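Local coordinates for protein alpha-/beta-galactoside alpha-2,3-sialyltransferase (Photobacterium phosphoreum, PDB 2ZWI) that probably transfers sialic acid in alpha-2,3 linkage onto alpha- or beta-galactosides, from a CMP-activated donor, as a GT-B-type glycosyltransferase, at residues T285-I290 against I299-P304; L276-H281 against Q289-H294; Q150-S155 against Y160-L165. All coordinates share one frame; numbering follows the deposited sequence.

Contact 1 (T285-I290 against I299-P304). With C5P (cytidine-5'-monophosphate), chain C.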
loop_
_atom_site.group_PDB
_atom_site.type_symbol
_atom_site.label_atom_id
_atom_site.label_comp_id
_atom_site.label_asym_id
_atom_site.label_seq_id
_atom_site.Cartn_x
_atom_site.Cartn_y
_atom_site.Cartn_z
ATOM N N THR A 285 5.396 17.688 9.161
ATOM C CA THR A 285 5.034 18.654 10.197
ATOM C C THR A 285 5.187 20.099 9.707
ATOM O O THR A 285 5.065 21.048 10.485
ATOM C CB THR A 285 5.811 18.388 11.522
ATOM O OG1 THR A 285 6.069 19.618 12.206
ATOM C CG2 THR A 285 7.123 17.702 11.242
ATOM N N TYR A 286 5.450 20.269 8.414
ATOM C CA TYR A 286 5.501 21.614 7.837
ATOM C C TYR A 286 4.297 21.963 6.943
ATOM O O TYR A 286 4.366 22.935 6.190
ATOM C CB TYR A 286 6.838 21.879 7.102
ATOM C CG TYR A 286 7.271 20.843 6.058
ATOM C CD1 TYR A 286 6.340 20.115 5.311
ATOM C CD2 TYR A 286 8.620 20.635 5.792
ATOM C CE1 TYR A 286 6.751 19.198 4.346
ATOM C CE2 TYR A 286 9.038 19.726 4.839
ATOM C CZ TYR A 286 8.095 19.003 4.129
ATOM O OH TYR A 286 8.511 18.110 3.184
ATOM N N ASN A 287 3.210 21.191 7.030
ATOM C CA ASN A 287 2.040 21.370 6.150
ATOM C C ASN A 287 1.341 22.738 6.213
ATOM O O ASN A 287 0.874 23.244 5.190
ATOM C CB ASN A 287 0.985 20.276 6.378
ATOM C CG ASN A 287 1.511 18.880 6.125
ATOM O OD1 ASN A 287 1.111 17.933 6.804
ATOM N ND2 ASN A 287 2.407 18.740 5.162
ATOM N N GLN A 288 1.243 23.320 7.409
ATOM C CA GLN A 288 0.601 24.629 7.546
ATOM C C GLN A 288 1.337 25.735 6.771
ATOM O O GLN A 288 0.685 26.616 6.207
ATOM C CB GLN A 288 0.398 25.015 9.017
ATOM C CG GLN A 288 -0.695 26.087 9.230
ATOM C CD GLN A 288 -2.062 25.661 8.692
ATOM O OE1 GLN A 288 -2.589 24.614 9.064
ATOM N NE2 GLN A 288 -2.633 26.475 7.812
ATOM N N GLN A 289 2.673 25.671 6.730
ATOM C CA GLN A 289 3.503 26.622 5.971
ATOM C C GLN A 289 3.158 26.628 4.473
ATOM O O GLN A 289 3.027 27.695 3.850
ATOM C CB GLN A 289 4.992 26.284 6.109
ATOM C CG GLN A 289 5.588 26.367 7.515
ATOM C CD GLN A 289 7.097 26.134 7.529
ATOM O OE1 GLN A 289 7.802 26.553 8.454
ATOM N NE2 GLN A 289 7.597 25.482 6.501
ATOM N N ILE A 290 3.048 25.430 3.900
ATOM C CA ILE A 290 2.700 25.250 2.491
ATOM C C ILE A 290 1.261 25.713 2.225
ATOM O O ILE A 290 1.020 26.495 1.297
ATOM C CB ILE A 290 2.894 23.772 2.028
ATOM C CG1 ILE A 290 4.311 23.260 2.364
ATOM C CG2 ILE A 290 2.602 23.633 0.533
ATOM C CD1 ILE A 290 4.509 21.760 2.152
ATOM N N ILE A 299 -6.729 18.874 3.306
ATOM C CA ILE A 299 -7.207 17.539 3.616
ATOM C C ILE A 299 -6.266 17.036 4.706
ATOM O O ILE A 299 -5.048 16.955 4.491
ATOM C CB ILE A 299 -7.186 16.597 2.376
ATOM C CG1 ILE A 299 -8.104 17.133 1.271
ATOM C CG2 ILE A 299 -7.598 15.161 2.772
ATOM C CD1 ILE A 299 -7.971 16.391 -0.057
ATOM N N TYR A 300 -6.836 16.745 5.877
ATOM C CA TYR A 300 -6.084 16.326 7.067
ATOM C C TYR A 300 -4.996 15.318 6.713
ATOM O O TYR A 300 -5.286 14.242 6.183
ATOM C CB TYR A 300 -7.048 15.744 8.104
ATOM C CG TYR A 300 -6.438 15.388 9.441
ATOM C CD1 TYR A 300 -5.452 16.189 10.039
ATOM C CD2 TYR A 300 -6.876 14.269 10.125
ATOM C CE1 TYR A 300 -4.911 15.853 11.279
ATOM C CE2 TYR A 300 -6.359 13.938 11.362
ATOM C CZ TYR A 300 -5.384 14.724 11.934
ATOM O OH TYR A 300 -4.890 14.345 13.165
ATOM N N ASN A 301 -3.746 15.672 7.000
ATOM C CA ASN A 301 -2.598 14.892 6.516
ATOM C C ASN A 301 -2.564 13.432 6.974
ATOM O O ASN A 301 -2.064 12.565 6.250
ATOM C CB ASN A 301 -1.259 15.598 6.818
ATOM C CG ASN A 301 -0.840 15.499 8.296
ATOM O OD1 ASN A 301 0.306 15.175 8.598
ATOM N ND2 ASN A 301 -1.768 15.779 9.208
ATOM N N LYS A 302 -3.117 13.163 8.157
ATOM C CA LYS A 302 -3.098 11.807 8.725
ATOM C C LYS A 302 -4.029 10.826 8.009
ATOM O O LYS A 302 -3.904 9.614 8.185
ATOM C CB LYS A 302 -3.409 11.841 10.232
ATOM C CG LYS A 302 -2.486 12.737 11.037
ATOM C CD LYS A 302 -1.055 12.216 10.993
ATOM C CE LYS A 302 -0.200 12.839 12.097
ATOM N NZ LYS A 302 1.069 12.078 12.181
ATOM N N ILE A 303 -4.970 11.332 7.219
ATOM C CA ILE A 303 -5.827 10.442 6.416
ATOM C C ILE A 303 -4.979 9.796 5.319
ATOM O O ILE A 303 -4.434 10.499 4.466
ATOM C CB ILE A 303 -7.012 11.184 5.755
ATOM C CG1 ILE A 303 -7.901 11.859 6.797
ATOM C CG2 ILE A 303 -7.830 10.230 4.870
ATOM C CD1 ILE A 303 -8.695 13.018 6.234
ATOM N N PRO A 304 -4.841 8.459 5.339
ATOM C CA PRO A 304 -4.107 7.872 4.216
ATOM C C PRO A 304 -4.888 8.059 2.918
ATOM O O PRO A 304 -6.115 7.872 2.901
ATOM C CB PRO A 304 -3.996 6.388 4.598
ATOM C CG PRO A 304 -5.135 6.152 5.548
ATOM C CD PRO A 304 -5.302 7.444 6.304
HETATM O O3P C5P C . 5.012 9.006 0.013
HETATM P P C5P C . 5.143 7.695 0.688
HETATM O O1P C5P C . 5.634 6.704 -0.323
HETATM O O2P C5P C . 5.955 7.867 1.943
HETATM O "O5'" C5P C . 3.654 7.274 1.089
HETATM C "C5'" C5P C . 3.383 6.198 1.983
HETATM C "C4'" C5P C . 1.920 6.297 2.386
HETATM O "O4'" C5P C . 1.658 7.564 3.018
HETATM C "C3'" C5P C . 0.998 6.285 1.175
HETATM O "O3'" C5P C . 0.680 4.959 0.771
HETATM C "C2'" C5P C . -0.226 6.999 1.685
HETATM O "O2'" C5P C . -0.950 6.162 2.593
HETATM C "C1'" C5P C . 0.378 8.060 2.580
HETATM N N1 C5P C . 0.496 9.399 1.989
HETATM C C2 C5P C . -0.653 10.217 1.958
HETATM N N3 C5P C . -0.582 11.472 1.473
HETATM C C4 C5P C . 0.583 11.958 0.996
HETATM C C5 C5P C . 1.736 11.182 1.014
HETATM C C6 C5P C . 1.667 9.880 1.528
HETATM O O2 C5P C . -1.752 9.777 2.361
HETATM N N4 C5P C . 0.611 13.228 0.528
#
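A small side-chain contact between two asparagines near the surface joins Asn287, the first residue of helix 287-294, to Asn301 in the loop that leaves strand 297-299 for helix 305-310. Both CB atoms point at the opposite segment, although the nearest CA pair, that of Asn287 and Asn301, is still 8.0 Å apart, so the side chains span the gap. Asn287 has its CG beside the backbone N and anti to the carbonyl carbon (chi1 -60°), which sends the amide out from the helix start to Asn301. The atom modelled as OD1 of Asn287 lies 3.3 Å from CB of Asn301. The two side chains cross at about a right angle, their amide planes 70° apart.

The loop makes a type I turn from Tyr300 to Ile303, closed by the hydrogen bond from Ile303 N to Tyr300 O, 3.1 Å. Lys279 NZ also bonds to the backbone O of Asn301. Past the turn the chain runs to cytidine monophosphate, where Ile303 O comes within 3.5 Å of base atom O2. On the helix side, Tyr286 occupies the N-cap position, and Asn287 also rests on Phe278 of strand 275-279. Just 65 Å² is buried in all, beside the nucleotide pocket; both amides are probably flipped in the model, so the close approach to Asn301 may be made by the nitrogen of Asn287.

Contact 2 (L276-H281 against Q289-H294). With C5P (cytidine-5'-monophosphate), chain C.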
loop_
_atom_site.group_PDB
_atom_site.type_symbol
_atom_site.label_atom_id
_atom_site.label_comp_id
_atom_site.label_asym_id
_atom_site.label_seq_id
_atom_site.Cartn_x
_atom_site.Cartn_y
_atom_site.Cartn_z
ATOM N N LEU A 276 -7.831 24.172 -5.528
ATOM C CA LEU A 276 -6.608 23.517 -5.077
ATOM C C LEU A 276 -6.759 22.961 -3.670
ATOM O O LEU A 276 -7.166 23.678 -2.756
ATOM C CB LEU A 276 -5.435 24.491 -5.110
ATOM C CG LEU A 276 -5.128 25.233 -6.409
ATOM C CD1 LEU A 276 -3.816 26.018 -6.207
ATOM C CD2 LEU A 276 -5.041 24.275 -7.614
ATOM N N PHE A 277 -6.424 21.681 -3.527
ATOM C CA PHE A 277 -6.468 20.973 -2.266
ATOM C C PHE A 277 -5.042 20.544 -1.932
ATOM O O PHE A 277 -4.256 20.200 -2.828
ATOM C CB PHE A 277 -7.347 19.727 -2.398
ATOM C CG PHE A 277 -8.838 20.009 -2.436
ATOM C CD1 PHE A 277 -9.648 19.671 -1.349
ATOM C CD2 PHE A 277 -9.434 20.576 -3.553
ATOM C CE1 PHE A 277 -11.028 19.910 -1.384
ATOM C CE2 PHE A 277 -10.814 20.827 -3.591
ATOM C CZ PHE A 277 -11.607 20.490 -2.513
ATOM N N PHE A 278 -4.703 20.578 -0.652
ATOM C CA PHE A 278 -3.409 20.089 -0.219
ATOM C C PHE A 278 -3.594 18.845 0.641
ATOM O O PHE A 278 -4.234 18.899 1.689
ATOM C CB PHE A 278 -2.636 21.171 0.558
ATOM C CG PHE A 278 -1.272 20.719 1.015
ATOM C CD1 PHE A 278 -0.192 20.742 0.138
ATOM C CD2 PHE A 278 -1.074 20.252 2.311
ATOM C CE1 PHE A 278 1.061 20.288 0.545
ATOM C CE2 PHE A 278 0.179 19.816 2.730
ATOM C CZ PHE A 278 1.247 19.831 1.836
ATOM N N LYS A 279 -3.044 17.724 0.188
ATOM C CA LYS A 279 -2.999 16.524 1.013
ATOM C C LYS A 279 -1.571 16.297 1.502
ATOM O O LYS A 279 -0.699 15.823 0.757
ATOM C CB LYS A 279 -3.554 15.302 0.263
ATOM C CG LYS A 279 -3.531 13.981 1.051
ATOM C CD LYS A 279 -3.896 14.194 2.516
ATOM C CE LYS A 279 -3.929 12.895 3.294
ATOM N NZ LYS A 279 -2.597 12.298 3.566
ATOM N N GLY A 280 -1.331 16.658 2.763
ATOM C CA GLY A 280 -0.009 16.488 3.356
ATOM C C GLY A 280 0.333 15.028 3.612
ATOM O O GLY A 280 -0.556 14.181 3.769
ATOM N N HIS A 281 1.627 14.737 3.637
ATOM C CA HIS A 281 2.121 13.426 4.026
ATOM C C HIS A 281 1.794 13.220 5.513
ATOM O O HIS A 281 1.935 14.153 6.285
ATOM C CB HIS A 281 3.636 13.373 3.778
ATOM C CG HIS A 281 4.226 11.998 3.848
ATOM N ND1 HIS A 281 4.370 11.310 5.033
ATOM C CD2 HIS A 281 4.743 11.201 2.883
ATOM C CE1 HIS A 281 4.933 10.137 4.790
ATOM N NE2 HIS A 281 5.165 10.046 3.491
ATOM N N GLN A 289 2.673 25.671 6.730
ATOM C CA GLN A 289 3.503 26.622 5.971
ATOM C C GLN A 289 3.158 26.628 4.473
ATOM O O GLN A 289 3.027 27.695 3.850
ATOM C CB GLN A 289 4.992 26.284 6.109
ATOM C CG GLN A 289 5.588 26.367 7.515
ATOM C CD GLN A 289 7.097 26.134 7.529
ATOM O OE1 GLN A 289 7.802 26.553 8.454
ATOM N NE2 GLN A 289 7.597 25.482 6.501
ATOM N N ILE A 290 3.048 25.430 3.900
ATOM C CA ILE A 290 2.700 25.250 2.491
ATOM C C ILE A 290 1.261 25.713 2.225
ATOM O O ILE A 290 1.020 26.495 1.297
ATOM C CB ILE A 290 2.894 23.772 2.028
ATOM C CG1 ILE A 290 4.311 23.260 2.364
ATOM C CG2 ILE A 290 2.602 23.633 0.533
ATOM C CD1 ILE A 290 4.509 21.760 2.152
ATOM N N ILE A 291 0.323 25.244 3.055
ATOM C CA ILE A 291 -1.114 25.533 2.916
ATOM C C ILE A 291 -1.420 27.030 2.961
ATOM O O ILE A 291 -2.277 27.523 2.226
ATOM C CB ILE A 291 -1.961 24.783 3.996
ATOM C CG1 ILE A 291 -2.067 23.297 3.664
ATOM C CG2 ILE A 291 -3.369 25.369 4.115
ATOM C CD1 ILE A 291 -2.501 22.433 4.850
ATOM N N ASP A 292 -0.707 27.743 3.821
ATOM C CA ASP A 292 -0.925 29.168 4.002
ATOM C C ASP A 292 -0.388 29.947 2.821
ATOM O O ASP A 292 -1.048 30.870 2.329
ATOM C CB ASP A 292 -0.246 29.654 5.286
ATOM C CG ASP A 292 -0.999 29.244 6.538
ATOM O OD1 ASP A 292 -2.180 28.820 6.433
ATOM O OD2 ASP A 292 -0.403 29.358 7.635
ATOM N N ALA A 293 0.806 29.567 2.364
ATOM C CA ALA A 293 1.477 30.273 1.275
ATOM C C ALA A 293 0.670 30.221 -0.017
ATOM O O ALA A 293 0.865 31.072 -0.902
ATOM C CB ALA A 293 2.878 29.729 1.060
ATOM N N HIS A 294 -0.240 29.246 -0.113
ATOM C CA HIS A 294 -1.029 29.053 -1.328
ATOM C C HIS A 294 -2.563 29.066 -1.213
ATOM O O HIS A 294 -3.261 28.864 -2.216
ATOM C CB HIS A 294 -0.527 27.844 -2.114
ATOM C CG HIS A 294 0.786 28.085 -2.781
ATOM N ND1 HIS A 294 0.931 28.961 -3.836
ATOM C CD2 HIS A 294 2.023 27.601 -2.522
ATOM C CE1 HIS A 294 2.196 28.992 -4.209
ATOM N NE2 HIS A 294 2.879 28.173 -3.430
HETATM O O3P C5P C . 5.012 9.006 0.013
HETATM P P C5P C . 5.143 7.695 0.688
HETATM O O1P C5P C . 5.634 6.704 -0.323
HETATM O O2P C5P C . 5.955 7.867 1.943
HETATM O "O5'" C5P C . 3.654 7.274 1.089
HETATM C "C5'" C5P C . 3.383 6.198 1.983
HETATM C "C4'" C5P C . 1.920 6.297 2.386
HETATM O "O4'" C5P C . 1.658 7.564 3.018
HETATM C "C3'" C5P C . 0.998 6.285 1.175
HETATM O "O3'" C5P C . 0.680 4.959 0.771
HETATM C "C2'" C5P C . -0.226 6.999 1.685
HETATM O "O2'" C5P C . -0.950 6.162 2.593
HETATM C "C1'" C5P C . 0.378 8.060 2.580
HETATM N N1 C5P C . 0.496 9.399 1.989
HETATM C C2 C5P C . -0.653 10.217 1.958
HETATM N N3 C5P C . -0.582 11.472 1.473
HETATM C C4 C5P C . 0.583 11.958 0.996
HETATM C C5 C5P C . 1.736 11.182 1.014
HETATM C C6 C5P C . 1.667 9.880 1.528
HETATM O O2 C5P C . -1.752 9.777 2.361
HETATM N N4 C5P C . 0.611 13.228 0.528
#
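Phe278, on strand 275-279, is gripped along two sides of its ring by consecutive isoleucines of helix 287-294. Ile291 brings CG1 to 3.5 Å from CD2 of Phe278, with its CD1 close behind. On the other flank Ile290 places CG2 3.7 Å from CE1 of Phe278, and its CD1 settles near CZ. Both branches reach the ring obliquely, and each isoleucine side chain crosses the phenylalanine at about a right angle. Phe278 holds CG anti to the backbone N (chi1 -179°), which directs the ring toward the helix, between Ile290 and Ile291; all three residues are buried.

This is the packing of helix on strand within a beta-alpha-beta unit, strand 275-279, helix 287-294 and strand 297-299, in the six-stranded parallel sheet of a GT-B fold.

The packing thins quickly away from this trio. Leu276 and His294 point across the interface without closing to contact, while Gln289, Asp292 and Ala293 lie on the exposed side of the helix. Just beyond Phe278, at the C-terminal end of the strand, the chain turns to the nucleotide. The cytosine N4 donates to Lys279 O at 2.9 Å in a bent bond (137°). Lys279 NZ binds Gly280 O at 2.8 Å, nearly along the C=O axis, and reaches base atom O2 through a weak bond. His281 meets the phosphate more squarely, NE2 donating in the ring plane to O2P at 2.8 Å and 166°.

Contact 3 (Q150-S155 against Y160-L165)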
loop_
_atom_site.group_PDB
_atom_site.type_symbol
_atom_site.label_atom_id
_atom_site.label_comp_id
_atom_site.label_asym_id
_atom_site.label_seq_id
_atom_site.Cartn_x
_atom_site.Cartn_y
_atom_site.Cartn_z
ATOM N N GLN A 150 18.449 -18.870 9.929
ATOM C CA GLN A 150 18.969 -17.687 9.248
ATOM C C GLN A 150 17.979 -16.524 9.417
ATOM O O GLN A 150 16.770 -16.755 9.553
ATOM C CB GLN A 150 19.181 -17.976 7.754
ATOM C CG GLN A 150 17.868 -18.054 6.946
ATOM C CD GLN A 150 18.035 -17.767 5.465
ATOM O OE1 GLN A 150 18.911 -18.330 4.807
ATOM N NE2 GLN A 150 17.177 -16.891 4.929
ATOM N N PRO A 151 18.477 -15.274 9.400
ATOM C CA PRO A 151 17.539 -14.149 9.432
ATOM C C PRO A 151 16.831 -14.000 8.075
ATOM O O PRO A 151 17.293 -14.551 7.072
ATOM C CB PRO A 151 18.454 -12.947 9.708
ATOM C CG PRO A 151 19.756 -13.338 9.089
ATOM C CD PRO A 151 19.882 -14.821 9.325
ATOM N N PHE A 152 15.721 -13.274 8.046
ATOM C CA PHE A 152 14.976 -13.104 6.803
ATOM C C PHE A 152 15.380 -11.827 6.067
ATOM O O PHE A 152 15.195 -10.717 6.576
ATOM C CB PHE A 152 13.458 -13.156 7.038
ATOM C CG PHE A 152 12.649 -13.045 5.765
ATOM C CD1 PHE A 152 12.474 -14.155 4.937
ATOM C CD2 PHE A 152 12.092 -11.824 5.381
ATOM C CE1 PHE A 152 11.738 -14.058 3.753
ATOM C CE2 PHE A 152 11.366 -11.715 4.205
ATOM C CZ PHE A 152 11.191 -12.836 3.386
ATOM N N ASP A 153 15.928 -12.003 4.870
ATOM C CA ASP A 153 16.266 -10.888 3.989
ATOM C C ASP A 153 15.077 -10.582 3.078
ATOM O O ASP A 153 14.657 -11.439 2.306
ATOM C CB ASP A 153 17.497 -11.230 3.145
ATOM C CG ASP A 153 17.969 -10.057 2.300
ATOM O OD1 ASP A 153 18.574 -10.298 1.229
ATOM O OD2 ASP A 153 17.729 -8.893 2.707
ATOM N N ASN A 154 14.531 -9.372 3.178
ATOM C CA ASN A 154 13.346 -9.019 2.398
ATOM C C ASN A 154 13.651 -8.591 0.947
ATOM O O ASN A 154 13.153 -7.583 0.445
ATOM C CB ASN A 154 12.432 -8.047 3.153
ATOM C CG ASN A 154 13.048 -6.682 3.361
ATOM O OD1 ASN A 154 14.230 -6.456 3.102
ATOM N ND2 ASN A 154 12.231 -5.750 3.809
ATOM N N SER A 155 14.488 -9.379 0.287
ATOM C CA SER A 155 14.803 -9.175 -1.118
ATOM C C SER A 155 13.581 -9.563 -1.961
ATOM O O SER A 155 12.685 -10.257 -1.478
ATOM C CB SER A 155 16.001 -10.045 -1.493
ATOM O OG SER A 155 15.676 -11.407 -1.277
ATOM N N TYR A 160 8.517 -12.231 -2.655
ATOM C CA TYR A 160 7.605 -12.783 -3.663
ATOM C C TYR A 160 7.757 -14.299 -3.895
ATOM O O TYR A 160 7.267 -14.837 -4.904
ATOM C CB TYR A 160 7.690 -11.997 -4.986
ATOM C CG TYR A 160 7.063 -10.614 -4.930
ATOM C CD1 TYR A 160 5.679 -10.459 -4.825
ATOM C CD2 TYR A 160 7.849 -9.463 -4.995
ATOM C CE1 TYR A 160 5.088 -9.187 -4.770
ATOM C CE2 TYR A 160 7.272 -8.188 -4.961
ATOM C CZ TYR A 160 5.886 -8.059 -4.845
ATOM O OH TYR A 160 5.305 -6.808 -4.799
ATOM N N GLY A 161 8.407 -14.997 -2.959
ATOM C CA GLY A 161 8.760 -16.398 -3.181
ATOM C C GLY A 161 8.041 -17.426 -2.323
ATOM O O GLY A 161 8.410 -18.607 -2.344
ATOM N N PHE A 162 7.013 -16.996 -1.590
ATOM C CA PHE A 162 6.323 -17.867 -0.621
ATOM C C PHE A 162 5.380 -18.896 -1.248
ATOM O O PHE A 162 5.092 -19.922 -0.617
ATOM C CB PHE A 162 5.533 -17.038 0.406
ATOM C CG PHE A 162 6.377 -16.421 1.489
ATOM C CD1 PHE A 162 6.350 -16.933 2.783
ATOM C CD2 PHE A 162 7.182 -15.306 1.220
ATOM C CE1 PHE A 162 7.124 -16.365 3.799
ATOM C CE2 PHE A 162 7.957 -14.723 2.225
ATOM C CZ PHE A 162 7.932 -15.248 3.517
ATOM N N SER A 163 4.878 -18.634 -2.462
ATOM C CA SER A 163 3.983 -19.610 -3.123
ATOM C C SER A 163 4.684 -20.953 -3.432
ATOM O O SER A 163 4.023 -21.959 -3.727
ATOM C CB SER A 163 3.316 -19.019 -4.369
ATOM O OG SER A 163 4.202 -19.003 -5.482
ATOM N N GLN A 164 6.018 -20.958 -3.351
ATOM C CA GLN A 164 6.801 -22.195 -3.417
ATOM C C GLN A 164 6.581 -23.082 -2.190
ATOM O O GLN A 164 6.810 -24.288 -2.244
ATOM C CB GLN A 164 8.298 -21.873 -3.567
ATOM C CG GLN A 164 8.644 -21.124 -4.854
ATOM C CD GLN A 164 10.075 -20.591 -4.880
ATOM O OE1 GLN A 164 10.900 -21.052 -5.667
ATOM N NE2 GLN A 164 10.372 -19.613 -4.022
ATOM N N LEU A 165 6.135 -22.482 -1.086
ATOM C CA LEU A 165 6.024 -23.194 0.191
ATOM C C LEU A 165 4.599 -23.393 0.681
ATOM O O LEU A 165 4.300 -24.416 1.310
ATOM C CB LEU A 165 6.820 -22.477 1.286
ATOM C CG LEU A 165 8.350 -22.543 1.351
ATOM C CD1 LEU A 165 8.840 -23.980 1.268
ATOM C CD2 LEU A 165 8.974 -21.698 0.274
#
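Two phenyl rings, Phe152 and Phe162, reach toward each other from opposite directions, with their centroids 6.0 Å apart and their planes at 52°, a pairing that is neither a stack nor edge-to-face. Against the Phe162 ring, the partner arrives at the edge, close to its plane: Phe152 CZ lies 3.9 Å from Phe162 CE2. Against the Phe152 ring, the approach is oblique, and its CE1 adds a second touch at 4.0 Å to Phe162 CZ. The outer ends of both rings therefore do all the meeting. Phe152 extends toward the other segment with CG anti to the backbone N (chi1 -177°), whereas the bond to CB of Phe162 runs alongside the other segment, and only the ring end comes near.

Around Phe162 the backbone is held by local bonds. Leu165 N is hydrogen-bonded to Phe162 O (2.8 Å) in a short stretch of helical backbone angles. Gln164 folds its side chain back so that NE2 donates to Gly161 O at 2.8 Å, almost straight at 178° and onto a lone pair in the carbonyl plane. That bond fixes the rotation of the glutamine amide, whose NE2 is also bonded to Ser138 OG.

The contact is plain apolar packing away from the nucleotide and zinc sites. It joins the loop after helix 128-147 to the loop before strand 168-172, on either side of the short helix 156-159. Ala86 and Val90 of helix 86-98 touch both phenylalanines, Phe109 of strand 104-110 meets the Phe162 ring, and Ser145 of helix 128-147 and Ile159 of helix 156-159 lie against Phe152.

In the fold
Contacts 1 and 2 are close neighbours, their centres about 7 Å apart, sharing Gln289 and Ile290 of helix 287-294 and both touching the cytidine monophosphate. Strand pairing also ties them together, with Ile299 N 3.0 Å from Phe278 O. From contact 2 the strand runs back to Asp275, a zinc ligand, so this one strand lies between the metal and the nucleotide. Contact 3 belongs to the other half of the GT-B fold, beside the seven-stranded sheet and across the chain's centre: its centre lies about 36 Å from that of contact 1 and 41 Å from that of contact 2, with no touch to either.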